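Local coordinates for protein Abbfa_003403 (Acinetobacter baumannii, PDB 4ZXH) that probably builds a peptide product as a nonribosomal peptide synthetase, with condensation, adenylation, carrier and thioesterase domains joined in one chain, at residues Leu549-Ala553 with Ala554-Tyr558; Val637-His641 with Pro642-Asn646; Asp976-Glu979 with Ile980-Thr984; Val1012-Val1015 with Asn1016-Lys1020. All blocks are in the same frame, centred on the assembly; numbering follows the deposited sequence.

Contact 1: Leu549-Ala553 with Ala554-Tyr558; sequences LGIWA and AGAAY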
ATOM      1  N   LEU A 549     -37.285  14.767  32.890  1.00 28.71           N
ATOM      2  CA  LEU A 549     -37.417  16.057  33.551  1.00 29.03           C
ATOM      3  C   LEU A 549     -38.151  15.930  34.870  1.00 31.61           C
ATOM      4  O   LEU A 549     -37.887  16.688  35.795  1.00 34.59           O
ATOM      5  CB  LEU A 549     -38.119  17.056  32.637  1.00 29.86           C
ATOM      6  CG  LEU A 549     -37.310  17.467  31.397  1.00 36.76           C
ATOM      7  CD1 LEU A 549     -38.137  18.265  30.415  1.00 35.93           C
ATOM      8  CD2 LEU A 549     -36.100  18.270  31.829  1.00 30.57           C
ATOM      9  N   GLY A 550     -39.061  14.963  34.959  1.00 31.91           N
ATOM     10  CA  GLY A 550     -39.815  14.734  36.184  1.00 27.12           C
ATOM     11  C   GLY A 550     -38.874  14.270  37.273  1.00 30.95           C
ATOM     12  O   GLY A 550     -38.889  14.798  38.390  1.00 39.56           O
ATOM     13  N   ILE A 551     -38.033  13.294  36.934  1.00 27.23           N
ATOM     14  CA  ILE A 551     -37.031  12.775  37.856  1.00 28.51           C
ATOM     15  C   ILE A 551     -36.092  13.886  38.317  1.00 34.35           C
ATOM     16  O   ILE A 551     -35.760  13.990  39.495  1.00 45.46           O
ATOM     17  CB  ILE A 551     -36.221  11.657  37.210  1.00 22.49           C
ATOM     18  CG1 ILE A 551     -37.095  10.428  36.992  1.00 22.68           C
ATOM     19  CG2 ILE A 551     -35.043  11.285  38.088  1.00 32.27           C
ATOM     20  CD1 ILE A 551     -36.512   9.478  35.969  1.00 22.24           C
ATOM     21  N   TRP A 552     -35.674  14.727  37.383  1.00 29.60           N
ATOM     22  CA  TRP A 552     -34.829  15.850  37.729  1.00 28.26           C
ATOM     23  C   TRP A 552     -35.536  16.823  38.657  1.00 33.38           C
ATOM     24  O   TRP A 552     -34.929  17.361  39.574  1.00 31.54           O
ATOM     25  CB  TRP A 552     -34.368  16.580  36.475  1.00 26.23           C
ATOM     26  CG  TRP A 552     -33.280  15.860  35.759  1.00 29.13           C
ATOM     27  CD1 TRP A 552     -32.579  14.770  36.202  1.00 28.33           C
ATOM     28  CD2 TRP A 552     -32.762  16.169  34.464  1.00 30.24           C
ATOM     29  NE1 TRP A 552     -31.662  14.387  35.256  1.00 26.21           N
ATOM     30  CE2 TRP A 552     -31.756  15.230  34.186  1.00 22.21           C
ATOM     31  CE3 TRP A 552     -33.059  17.146  33.517  1.00 30.80           C
ATOM     32  CZ2 TRP A 552     -31.048  15.248  33.004  1.00 22.11           C
ATOM     33  CZ3 TRP A 552     -32.359  17.151  32.342  1.00 27.97           C
ATOM     34  CH2 TRP A 552     -31.372  16.206  32.093  1.00 26.27           C
ATOM     35  N   ALA A 553     -36.823  17.046  38.421  1.00 33.40           N
ATOM     36  CA  ALA A 553     -37.549  18.053  39.180  1.00 33.73           C
ATOM     37  C   ALA A 553     -37.765  17.606  40.625  1.00 34.36           C
ATOM     38  O   ALA A 553     -37.990  18.430  41.513  1.00 35.37           O
ATOM     39  CB  ALA A 553     -38.864  18.364  38.518  1.00 33.07           C
ATOM     40  N   ALA A 554     -37.676  16.299  40.853  1.00 34.18           N
ATOM     41  CA  ALA A 554     -37.773  15.748  42.199  1.00 34.93           C
ATOM     42  C   ALA A 554     -36.393  15.719  42.832  1.00 36.19           C
ATOM     43  O   ALA A 554     -36.206  15.179  43.924  1.00 40.24           O
ATOM     44  CB  ALA A 554     -38.384  14.352  42.174  1.00 35.58           C
ATOM     45  N   GLY A 555     -35.427  16.301  42.127  1.00 34.22           N
ATOM     46  CA  GLY A 555     -34.061  16.407  42.604  1.00 29.60           C
ATOM     47  C   GLY A 555     -33.241  15.138  42.454  1.00 31.07           C
ATOM     48  O   GLY A 555     -32.131  15.064  42.991  1.00 31.62           O
ATOM     49  N   ALA A 556     -33.769  14.143  41.734  1.00 23.63           N
ATOM     50  CA  ALA A 556     -33.074  12.862  41.607  1.00 26.82           C
ATOM     51  C   ALA A 556     -32.254  12.773  40.321  1.00 33.12           C
ATOM     52  O   ALA A 556     -32.308  13.661  39.462  1.00 31.60           O
ATOM     53  CB  ALA A 556     -34.065  11.709  41.675  1.00 31.69           C
ATOM     54  N   ALA A 557     -31.474  11.700  40.218  1.00 34.35           N
ATOM     55  CA  ALA A 557     -30.702  11.387  39.025  1.00 29.60           C
ATOM     56  C   ALA A 557     -31.259  10.089  38.474  1.00 35.90           C
ATOM     57  O   ALA A 557     -31.694   9.231  39.247  1.00 31.41           O
ATOM     58  CB  ALA A 557     -29.238  11.251  39.336  1.00 21.52           C
ATOM     59  N   TYR A 558     -31.278   9.930  37.152  1.00 24.79           N
ATOM     60  CA  TYR A 558     -31.793   8.682  36.615  1.00 24.39           C
ATOM     61  C   TYR A 558     -30.670   7.780  36.149  1.00 27.37           C
ATOM     62  O   TYR A 558     -29.586   8.234  35.793  1.00 31.67           O
ATOM     63  CB  TYR A 558     -32.795   8.929  35.487  1.00 21.32           C
ATOM     64  CG  TYR A 558     -32.224   9.570  34.253  1.00 22.59           C
ATOM     65  CD1 TYR A 558     -32.146  10.946  34.138  1.00 23.59           C
ATOM     66  CD2 TYR A 558     -31.774   8.791  33.195  1.00 24.76           C
ATOM     67  CE1 TYR A 558     -31.626  11.536  33.008  1.00 31.50           C
ATOM     68  CE2 TYR A 558     -31.257   9.366  32.052  1.00 24.79           C
ATOM     69  CZ  TYR A 558     -31.183  10.738  31.960  1.00 30.50           C
ATOM     70  OH  TYR A 558     -30.661  11.312  30.822  1.00 23.65           O
TER
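W552 holds CG anti to its own carbonyl carbon (chi1 -77°), which swings the indole back so that CD1 and NE1 reach A556 O and the Y558 ring, and Y558 turns its ring back toward it with chi1 at 65°, CG between backbone N and carbonyl carbon. The two rings meet obliquely, their planes 39° apart: NE1 of W552 lies 3.6 Å from CE1 of Y558, at the edge of the phenol ring. I551 crosses Y558 at about a right angle, its CD1 3.8 Å from Y558 CB, while its CG2 branch packs on A556 CB. The helix itself ends in a Schellman motif. A556 N bonds to I551 O at 3.0 Å, and G555 N bonds to W552 O at 2.8 Å, from above that carbonyl plane; G555, with positive phi, is the C-prime residue. This turn leads helix 543-553 into strand 557-560 of a beta-alpha-beta unit in the adenylation domain. The indole N-H has its partner in A622 O, and its approach to Y558 is one of packing; G550 O, I551 O and W552 O each accept a backbone N-H from the turn as the chain enters a buried strand.

Contact 2: Val637-His641 with Pro642-Asn646; sequences VRIGH and PSIIN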
ATOM      1  N   VAL A 637     -20.965   6.593  34.981  1.00 29.36           N
ATOM      2  CA  VAL A 637     -20.417   7.928  34.898  1.00 21.81           C
ATOM      3  C   VAL A 637     -21.436   8.912  35.428  1.00 33.76           C
ATOM      4  O   VAL A 637     -22.507   9.075  34.848  1.00 35.91           O
ATOM      5  CB  VAL A 637     -20.030   8.293  33.443  1.00 30.02           C
ATOM      6  CG1 VAL A 637     -19.506   9.736  33.361  1.00 24.78           C
ATOM      7  CG2 VAL A 637     -18.997   7.315  32.901  1.00 21.92           C
ATOM      8  N   ARG A 638     -21.119   9.559  36.545  1.00 32.44           N
ATOM      9  CA  ARG A 638     -22.049  10.505  37.156  1.00 27.71           C
ATOM     10  C   ARG A 638     -21.848  11.888  36.585  1.00 24.22           C
ATOM     11  O   ARG A 638     -20.788  12.486  36.733  1.00 27.15           O
ATOM     12  CB  ARG A 638     -21.883  10.545  38.676  1.00 33.86           C
ATOM     13  CG  ARG A 638     -22.398   9.318  39.390  1.00 32.33           C
ATOM     14  CD  ARG A 638     -21.861   9.281  40.800  1.00 33.92           C
ATOM     15  NE  ARG A 638     -22.571  10.154  41.718  1.00 42.89           N
ATOM     16  CZ  ARG A 638     -22.030  10.702  42.800  1.00 46.41           C
ATOM     17  NH1 ARG A 638     -20.744  10.515  43.077  1.00 43.71           N
ATOM     18  NH2 ARG A 638     -22.772  11.466  43.588  1.00 52.16           N
ATOM     19  N   ILE A 639     -22.883  12.399  35.941  1.00 28.68           N
ATOM     20  CA  ILE A 639     -22.809  13.688  35.281  1.00 24.46           C
ATOM     21  C   ILE A 639     -23.651  14.678  36.059  1.00 33.62           C
ATOM     22  O   ILE A 639     -24.790  14.365  36.454  1.00 36.96           O
ATOM     23  CB  ILE A 639     -23.288  13.587  33.811  1.00 21.79           C
ATOM     24  CG1 ILE A 639     -22.378  12.642  33.045  1.00 21.36           C
ATOM     25  CG2 ILE A 639     -23.284  14.952  33.139  1.00 24.79           C
ATOM     26  CD1 ILE A 639     -20.933  13.146  32.952  1.00 22.06           C
ATOM     27  N   GLY A 640     -23.071  15.856  36.301  1.00 36.47           N
ATOM     28  CA  GLY A 640     -23.718  16.928  37.041  1.00 24.12           C
ATOM     29  C   GLY A 640     -24.466  17.858  36.108  1.00 31.95           C
ATOM     30  O   GLY A 640     -24.263  17.842  34.892  1.00 34.82           O
ATOM     31  N   HIS A 641     -25.352  18.669  36.659  1.00 33.14           N
ATOM     32  CA  HIS A 641     -26.160  19.517  35.800  1.00 34.05           C
ATOM     33  C   HIS A 641     -25.390  20.694  35.205  1.00 38.39           C
ATOM     34  O   HIS A 641     -25.704  21.115  34.090  1.00 41.75           O
ATOM     35  CB  HIS A 641     -27.395  20.012  36.549  1.00 33.63           C
ATOM     36  CG  HIS A 641     -28.569  19.085  36.436  1.00 38.85           C
ATOM     37  ND1 HIS A 641     -29.129  18.451  37.526  1.00 43.70           N
ATOM     38  CD2 HIS A 641     -29.277  18.674  35.355  1.00 36.29           C
ATOM     39  CE1 HIS A 641     -30.136  17.697  37.121  1.00 47.11           C
ATOM     40  NE2 HIS A 641     -30.240  17.808  35.808  1.00 42.40           N
ATOM     41  N   PRO A 642     -24.397  21.243  35.933  1.00 46.12           N
ATOM     42  CA  PRO A 642     -23.592  22.258  35.228  1.00 49.42           C
ATOM     43  C   PRO A 642     -22.960  21.781  33.895  1.00 41.81           C
ATOM     44  O   PRO A 642     -23.045  22.532  32.927  1.00 42.76           O
ATOM     45  CB  PRO A 642     -22.522  22.616  36.261  1.00 29.67           C
ATOM     46  CG  PRO A 642     -23.229  22.444  37.577  1.00 29.53           C
ATOM     47  CD  PRO A 642     -24.191  21.301  37.399  1.00 27.89           C
ATOM     48  N   SER A 643     -22.377  20.581  33.833  1.00 34.84           N
ATOM     49  CA  SER A 643     -21.842  20.042  32.562  1.00 36.25           C
ATOM     50  C   SER A 643     -22.893  20.050  31.464  1.00 38.07           C
ATOM     51  O   SER A 643     -22.643  20.521  30.368  1.00 46.34           O
ATOM     52  CB  SER A 643     -21.339  18.594  32.704  1.00 42.11           C
ATOM     53  OG  SER A 643     -20.748  18.342  33.969  1.00 64.41           O
ATOM     54  N   ILE A 644     -24.065  19.498  31.775  1.00 34.91           N
ATOM     55  CA  ILE A 644     -25.136  19.336  30.807  1.00 33.29           C
ATOM     56  C   ILE A 644     -25.517  20.664  30.179  1.00 33.05           C
ATOM     57  O   ILE A 644     -25.579  20.776  28.961  1.00 33.03           O
ATOM     58  CB  ILE A 644     -26.393  18.701  31.451  1.00 36.01           C
ATOM     59  CG1 ILE A 644     -26.089  17.280  31.890  1.00 34.19           C
ATOM     60  CG2 ILE A 644     -27.591  18.693  30.477  1.00 24.51           C
ATOM     61  CD1 ILE A 644     -27.274  16.579  32.421  1.00 32.66           C
ATOM     62  N   ILE A 645     -25.759  21.673  31.007  1.00 32.67           N
ATOM     63  CA  ILE A 645     -26.254  22.935  30.498  1.00 29.11           C
ATOM     64  C   ILE A 645     -25.131  23.637  29.696  1.00 38.47           C
ATOM     65  O   ILE A 645     -25.389  24.248  28.659  1.00 45.48           O
ATOM     66  CB  ILE A 645     -26.825  23.825  31.657  1.00 30.05           C
ATOM     67  CG1 ILE A 645     -27.412  25.125  31.104  1.00 36.16           C
ATOM     68  CG2 ILE A 645     -25.803  24.072  32.780  1.00 30.36           C
ATOM     69  CD1 ILE A 645     -28.671  24.889  30.295  1.00 39.60           C
ATOM     70  N   ASN A 646     -23.886  23.509  30.150  1.00 33.06           N
ATOM     71  CA  ASN A 646     -22.749  23.961  29.363  1.00 36.50           C
ATOM     72  C   ASN A 646     -22.736  23.336  27.974  1.00 41.45           C
ATOM     73  O   ASN A 646     -22.530  24.018  26.975  1.00 44.72           O
ATOM     74  CB  ASN A 646     -21.436  23.628  30.065  1.00 38.60           C
ATOM     75  CG  ASN A 646     -20.228  24.079  29.269  1.00 44.55           C
ATOM     76  OD1 ASN A 646     -19.921  25.267  29.187  1.00 41.04           O
ATOM     77  ND2 ASN A 646     -19.561  23.126  28.640  1.00 46.24           N
TER
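I639 and I644 meet where strand 635-640 of a three-stranded antiparallel sheet runs straight into helix 641-655, a strand-to-helix junction in the adenylation domain with G640 at the N-cap position. CG2 of I639 sits 3.9 Å from CG1 of I644, the two side chains slanting across each other. That branch of I639 stands anti to its backbone N, the CG1 branch taking the place beside N (chi1 -62°), and it also comes near S643 CB. H641 also lies beside I644, pointing the same way, with CD2 of the imidazole 4.1 Å from the CD1 methyl. A helical bond runs from I645 N to H641 O at 3.1 Å, almost straight at 167°. P642, which has no N-H to give, fits into this first turn, where the helix does not need one.

Farther out, H641 ND1 bonds to G619 O, which fixes the rotation of the ring while it meets W552 edge-to-face and also packs with F618. A622 of strand 621-627 touches both H641 and I644, and backbone bonds from I639 to A622 and Y623 tie the strand into its sheet. One turn along the helix from P642, the side-chain amide of N646 is held at both ends, OD1 accepting from N791 ND2 and ND2 giving its bond to A790 O.

Contact 3: Asp976-Glu979 with Ile980-Thr984; sequences DPIE and IELCT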
ATOM      1  N   ASP A 976      -2.661 -23.416 -19.197  1.00 20.26           N
ATOM      2  CA  ASP A 976      -2.770 -23.204 -20.634  1.00 25.36           C
ATOM      3  C   ASP A 976      -1.380 -22.886 -21.199  1.00 27.68           C
ATOM      4  O   ASP A 976      -0.411 -22.833 -20.433  1.00 24.22           O
ATOM      5  CB  ASP A 976      -3.816 -22.106 -20.924  1.00 31.84           C
ATOM      6  CG  ASP A 976      -3.404 -20.732 -20.419  1.00 33.79           C
ATOM      7  OD1 ASP A 976      -2.336 -20.606 -19.790  1.00 27.31           O
ATOM      8  OD2 ASP A 976      -4.169 -19.764 -20.651  1.00 45.36           O
ATOM      9  N   PRO A 977      -1.255 -22.706 -22.533  1.00 30.62           N
ATOM     10  CA  PRO A 977       0.083 -22.400 -23.070  1.00 27.88           C
ATOM     11  C   PRO A 977       0.792 -21.159 -22.465  1.00 30.95           C
ATOM     12  O   PRO A 977       2.014 -21.151 -22.346  1.00 33.13           O
ATOM     13  CB  PRO A 977      -0.198 -22.185 -24.563  1.00 23.42           C
ATOM     14  CG  PRO A 977      -1.335 -23.130 -24.856  1.00 24.28           C
ATOM     15  CD  PRO A 977      -2.198 -23.088 -23.607  1.00 34.54           C
ATOM     16  N   ILE A 978       0.052 -20.121 -22.105  1.00 25.85           N
ATOM     17  CA  ILE A 978       0.682 -18.942 -21.534  1.00 23.93           C
ATOM     18  C   ILE A 978       1.284 -19.258 -20.166  1.00 27.11           C
ATOM     19  O   ILE A 978       2.419 -18.892 -19.867  1.00 30.50           O
ATOM     20  CB  ILE A 978      -0.320 -17.783 -21.397  1.00 31.50           C
ATOM     21  CG1 ILE A 978      -0.560 -17.100 -22.755  1.00 23.01           C
ATOM     22  CG2 ILE A 978       0.151 -16.792 -20.353  1.00 19.06           C
ATOM     23  CD1 ILE A 978      -1.596 -15.996 -22.698  1.00 22.17           C
ATOM     24  N   GLU A 979       0.544 -19.961 -19.327  1.00 23.05           N
ATOM     25  CA  GLU A 979       1.091 -20.258 -18.015  1.00 20.88           C
ATOM     26  C   GLU A 979       2.228 -21.295 -18.124  1.00 27.69           C
ATOM     27  O   GLU A 979       3.173 -21.247 -17.337  1.00 29.67           O
ATOM     28  CB  GLU A 979      -0.013 -20.726 -17.064  1.00 19.26           C
ATOM     29  CG  GLU A 979      -1.100 -19.675 -16.844  1.00 22.00           C
ATOM     30  CD  GLU A 979      -2.218 -20.158 -15.948  1.00 26.63           C
ATOM     31  OE1 GLU A 979      -2.272 -21.371 -15.643  1.00 29.21           O
ATOM     32  OE2 GLU A 979      -3.052 -19.320 -15.552  1.00 37.19           O
ATOM     33  N   ILE A 980       2.167 -22.201 -19.105  1.00 24.51           N
ATOM     34  CA  ILE A 980       3.278 -23.133 -19.326  1.00 28.35           C
ATOM     35  C   ILE A 980       4.578 -22.389 -19.670  1.00 30.13           C
ATOM     36  O   ILE A 980       5.626 -22.672 -19.087  1.00 33.70           O
ATOM     37  CB  ILE A 980       2.950 -24.161 -20.428  1.00 19.84           C
ATOM     38  CG1 ILE A 980       1.854 -25.102 -19.919  1.00 20.93           C
ATOM     39  CG2 ILE A 980       4.179 -24.956 -20.798  1.00 20.65           C
ATOM     40  CD1 ILE A 980       1.387 -26.135 -20.936  1.00 21.49           C
ATOM     41  N   GLU A 981       4.502 -21.407 -20.570  1.00 24.70           N
ATOM     42  CA  GLU A 981       5.677 -20.629 -20.949  1.00 32.68           C
ATOM     43  C   GLU A 981       6.233 -19.776 -19.792  1.00 38.46           C
ATOM     44  O   GLU A 981       7.445 -19.650 -19.635  1.00 37.69           O
ATOM     45  CB  GLU A 981       5.359 -19.729 -22.141  1.00 37.81           C
ATOM     46  CG  GLU A 981       6.531 -18.867 -22.576  1.00 51.86           C
ATOM     47  CD  GLU A 981       7.259 -19.394 -23.807  1.00 65.65           C
ATOM     48  OE1 GLU A 981       6.584 -19.905 -24.733  1.00 68.81           O
ATOM     49  OE2 GLU A 981       8.512 -19.298 -23.839  1.00 71.96           O
ATOM     50  N   LEU A 982       5.363 -19.189 -18.980  1.00 38.75           N
ATOM     51  CA  LEU A 982       5.841 -18.401 -17.846  1.00 29.44           C
ATOM     52  C   LEU A 982       6.459 -19.291 -16.766  1.00 30.66           C
ATOM     53  O   LEU A 982       7.466 -18.927 -16.170  1.00 36.50           O
ATOM     54  CB  LEU A 982       4.712 -17.562 -17.247  1.00 25.50           C
ATOM     55  CG  LEU A 982       4.132 -16.500 -18.188  1.00 30.12           C
ATOM     56  CD1 LEU A 982       2.848 -15.862 -17.608  1.00 22.75           C
ATOM     57  CD2 LEU A 982       5.201 -15.450 -18.507  1.00 29.31           C
ATOM     58  N   CYS A 983       5.870 -20.457 -16.514  1.00 22.86           N
ATOM     59  CA  CYS A 983       6.421 -21.335 -15.491  1.00 24.35           C
ATOM     60  C   CYS A 983       7.805 -21.788 -15.882  1.00 27.68           C
ATOM     61  O   CYS A 983       8.748 -21.625 -15.111  1.00 38.35           O
ATOM     62  CB  CYS A 983       5.534 -22.553 -15.245  1.00 26.77           C
ATOM     63  SG  CYS A 983       4.155 -22.227 -14.166  1.00 46.12           S
ATOM     64  N   THR A 984       7.931 -22.347 -17.079  1.00 26.61           N
ATOM     65  CA  THR A 984       9.247 -22.709 -17.590  1.00 31.12           C
ATOM     66  C   THR A 984      10.239 -21.537 -17.524  1.00 27.83           C
ATOM     67  O   THR A 984      11.402 -21.718 -17.193  1.00 23.44           O
ATOM     68  CB  THR A 984       9.146 -23.211 -19.011  1.00 19.55           C
ATOM     69  OG1 THR A 984       8.414 -24.431 -18.990  1.00 50.74           O
ATOM     70  CG2 THR A 984      10.497 -23.513 -19.542  1.00 29.24           C
TER
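D976 O accepts from I980 N at 3.0 Å, the first of four successive i-to-i+4 backbone bonds that join 976-979 to 980-984. P977 O, I978 O and E979 O take E981 N, L982 N and C983 N in turn, and the last of these is 2.9 Å long. D976 also supplies its side chain: with chi1 at 66°, its carboxylate folds over the start of the helix and OD1 accepts from E979 N at 3.0 Å, met nearly along the C-O axis. This is an N-cap, followed by a proline in the first turn, and it starts helix 977-990, the first helix of the carrier domain's helical bundle. The other carboxylate oxygen, OD2, makes a salt bridge with R1045, while E979 OE2 pairs with R975; both acids thus sit with arginines near the helix start, where its dipole would probably also favour negative charge. On the apolar side, I978 and L982 lie side by side, CG2 to CD1 at 4.0 Å, against helix 1037-1046. The side chain of I980 touches F1078 and M1081, and that of C983 also touches M1081.

Contact 4: Val1012-Val1015 with Asn1016-Lys1020; sequences VKLV and NHLKK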
ATOM      1  N   VAL A1012      14.880  -7.676 -14.925  1.00 34.91           N
ATOM      2  CA  VAL A1012      15.189  -7.065 -16.212  1.00 34.06           C
ATOM      3  C   VAL A1012      15.462  -8.146 -17.251  1.00 35.73           C
ATOM      4  O   VAL A1012      14.989  -8.061 -18.376  1.00 34.38           O
ATOM      5  CB  VAL A1012      16.391  -6.116 -16.132  1.00 36.74           C
ATOM      6  CG1 VAL A1012      16.903  -5.831 -17.515  1.00 23.93           C
ATOM      7  CG2 VAL A1012      16.010  -4.814 -15.418  1.00 22.50           C
ATOM      8  N   LYS A1013      16.197  -9.182 -16.855  1.00 34.02           N
ATOM      9  CA  LYS A1013      16.491 -10.284 -17.756  1.00 30.25           C
ATOM     10  C   LYS A1013      15.214 -11.005 -18.137  1.00 35.19           C
ATOM     11  O   LYS A1013      14.982 -11.295 -19.306  1.00 39.27           O
ATOM     12  CB  LYS A1013      17.485 -11.261 -17.123  1.00 37.47           C
ATOM     13  CG  LYS A1013      18.886 -10.662 -16.896  1.00 50.10           C
ATOM     14  CD  LYS A1013      19.854 -11.715 -16.348  1.00 58.12           C
ATOM     15  CE  LYS A1013      21.114 -11.101 -15.720  1.00 56.57           C
ATOM     16  NZ  LYS A1013      22.042 -10.492 -16.701  1.00 59.00           N
ATOM     17  N   LEU A1014      14.384 -11.293 -17.140  1.00 37.52           N
ATOM     18  CA  LEU A1014      13.122 -11.979 -17.367  1.00 24.64           C
ATOM     19  C   LEU A1014      12.249 -11.262 -18.398  1.00 28.82           C
ATOM     20  O   LEU A1014      11.796 -11.855 -19.377  1.00 31.51           O
ATOM     21  CB  LEU A1014      12.367 -12.123 -16.054  1.00 25.88           C
ATOM     22  CG  LEU A1014      10.936 -12.659 -16.179  1.00 36.36           C
ATOM     23  CD1 LEU A1014      10.960 -13.953 -16.907  1.00 42.05           C
ATOM     24  CD2 LEU A1014      10.322 -12.895 -14.831  1.00 40.98           C
ATOM     25  N   VAL A1015      12.016  -9.979 -18.174  1.00 29.33           N
ATOM     26  CA  VAL A1015      11.139  -9.212 -19.032  1.00 27.64           C
ATOM     27  C   VAL A1015      11.658  -9.151 -20.455  1.00 34.10           C
ATOM     28  O   VAL A1015      10.886  -9.228 -21.413  1.00 42.27           O
ATOM     29  CB  VAL A1015      10.951  -7.801 -18.493  1.00 32.36           C
ATOM     30  CG1 VAL A1015      10.440  -6.878 -19.586  1.00 40.74           C
ATOM     31  CG2 VAL A1015       9.976  -7.829 -17.305  1.00 20.37           C
ATOM     32  N   ASN A1016      12.968  -9.048 -20.608  1.00 36.09           N
ATOM     33  CA  ASN A1016      13.526  -8.952 -21.950  1.00 41.60           C
ATOM     34  C   ASN A1016      13.384 -10.271 -22.704  1.00 44.70           C
ATOM     35  O   ASN A1016      13.225 -10.287 -23.925  1.00 53.59           O
ATOM     36  CB  ASN A1016      14.980  -8.488 -21.889  1.00 47.46           C
ATOM     37  CG  ASN A1016      15.097  -6.968 -21.801  1.00 52.49           C
ATOM     38  OD1 ASN A1016      15.010  -6.275 -22.817  1.00 70.32           O
ATOM     39  ND2 ASN A1016      15.260  -6.443 -20.585  1.00 39.69           N
ATOM     40  N   HIS A1017      13.401 -11.374 -21.967  1.00 46.91           N
ATOM     41  CA  HIS A1017      13.118 -12.678 -22.546  1.00 37.39           C
ATOM     42  C   HIS A1017      11.639 -12.802 -22.926  1.00 38.72           C
ATOM     43  O   HIS A1017      11.315 -13.219 -24.035  1.00 38.17           O
ATOM     44  CB  HIS A1017      13.503 -13.791 -21.581  1.00 22.53           C
ATOM     45  CG  HIS A1017      13.221 -15.156 -22.115  1.00 33.52           C
ATOM     46  ND1 HIS A1017      12.174 -15.931 -21.662  1.00 37.17           N
ATOM     47  CD2 HIS A1017      13.832 -15.873 -23.086  1.00 31.38           C
ATOM     48  CE1 HIS A1017      12.159 -17.076 -22.322  1.00 40.49           C
ATOM     49  NE2 HIS A1017      13.153 -17.063 -23.193  1.00 42.94           N
ATOM     50  N   LEU A1018      10.744 -12.435 -22.008  1.00 36.87           N
ATOM     51  CA  LEU A1018       9.304 -12.507 -22.273  1.00 36.45           C
ATOM     52  C   LEU A1018       8.874 -11.663 -23.481  1.00 41.92           C
ATOM     53  O   LEU A1018       7.957 -12.056 -24.203  1.00 47.32           O
ATOM     54  CB  LEU A1018       8.515 -12.081 -21.037  1.00 24.50           C
ATOM     55  CG  LEU A1018       8.572 -13.123 -19.930  1.00 29.07           C
ATOM     56  CD1 LEU A1018       7.790 -12.672 -18.703  1.00 17.76           C
ATOM     57  CD2 LEU A1018       8.068 -14.477 -20.457  1.00 21.79           C
ATOM     58  N   LYS A1019       9.516 -10.508 -23.685  1.00 29.43           N
ATOM     59  CA  LYS A1019       9.286  -9.701 -24.879  1.00 34.55           C
ATOM     60  C   LYS A1019       9.548 -10.524 -26.133  1.00 41.97           C
ATOM     61  O   LYS A1019       8.716 -10.542 -27.039  1.00 50.96           O
ATOM     62  CB  LYS A1019      10.181  -8.451 -24.911  1.00 42.96           C
ATOM     63  CG  LYS A1019       9.752  -7.271 -24.054  1.00 49.81           C
ATOM     64  CD  LYS A1019      10.707  -6.087 -24.296  1.00 61.67           C
ATOM     65  CE  LYS A1019      10.505  -4.957 -23.284  1.00 68.65           C
ATOM     66  NZ  LYS A1019      11.509  -3.858 -23.404  1.00 68.38           N
ATOM     67  N   LYS A1020      10.707 -11.184 -26.202  1.00 34.88           N
ATOM     68  CA  LYS A1020      11.016 -12.041 -27.350  1.00 41.91           C
ATOM     69  C   LYS A1020      10.019 -13.206 -27.500  1.00 49.45           C
ATOM     70  O   LYS A1020       9.561 -13.509 -28.605  1.00 60.07           O
ATOM     71  CB  LYS A1020      12.435 -12.604 -27.251  1.00 44.94           C
ATOM     72  CG  LYS A1020      13.494 -11.759 -27.926  1.00 61.45           C
ATOM     73  CD  LYS A1020      14.831 -12.494 -27.995  1.00 66.11           C
TER
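Helix 1008-1022 belongs to the helical bundle of the carrier domain, whose attached phosphopantetheine lies about 9 Å from the side chain of V1012, and residues 1012-1020 form about two and a half of its turns. The contact is polar on one side and apolar on another. N1016 folds back along the helix with CG beside its backbone N (chi1 -84°), which carries the amide alongside V1012. There ND2 gives a bond to V1012 O, 2.8 Å long and fairly straight at 165°, with the oxygen close to the plane of the amide. The same oxygen accepts the regular helical bond from N1016 N at 3.2 Å. The two donors come from opposite faces of the carbonyl plane, so one residue grips this oxygen twice and the side-chain amide is held against the helix. V1012 adds its CG1 methyl, 3.5 Å from ND2.

L1014 and L1018 supply the apolar part. L1014 sends CG away from its backbone N (chi1 172°), and its CD1 meets CD1 of L1018 at 3.9 Å as the two side chains pass at a slant. V1015 CG1 makes a looser contact with CE of K1019, whose chain is extended. Backbone bonds from H1017, L1018 and K1019 to the carbonyls four residues earlier keep the turns regular.

Around this helix, L1014 and L1018 pack on helix 977-990, reaching T985, F986 and L982. V1012 and V1015 touch V1028 of helix 1028-1033, while V1012 and K1019 meet W27, Y28 and R31 of helix 21-32 in the condensation domain, consistent with the carrier being docked there.

The four contacts form two distant pairs. Contacts 1 and 2 are buried in the adenylation domain and touch directly, W552 CD2 lying 3.3 Å from H641 NE2; contact 1 is where a helix ends and a strand begins, contact 2 where a strand passes into a helix. Contacts 3 and 4 lie on consecutive helices, 977-990 and 1008-1022, joined where L982 CD2 packs 3.6 Å from L1018 CD2. Centres of contacts 1 and 3 are about 78 Å apart. Aromatic packing marks the first pair; in the second, contact 3 is mostly buried yet has charged residues at its helix start, whereas contact 4, partly buried, adds a hydrogen bond from a neutral side-chain amide.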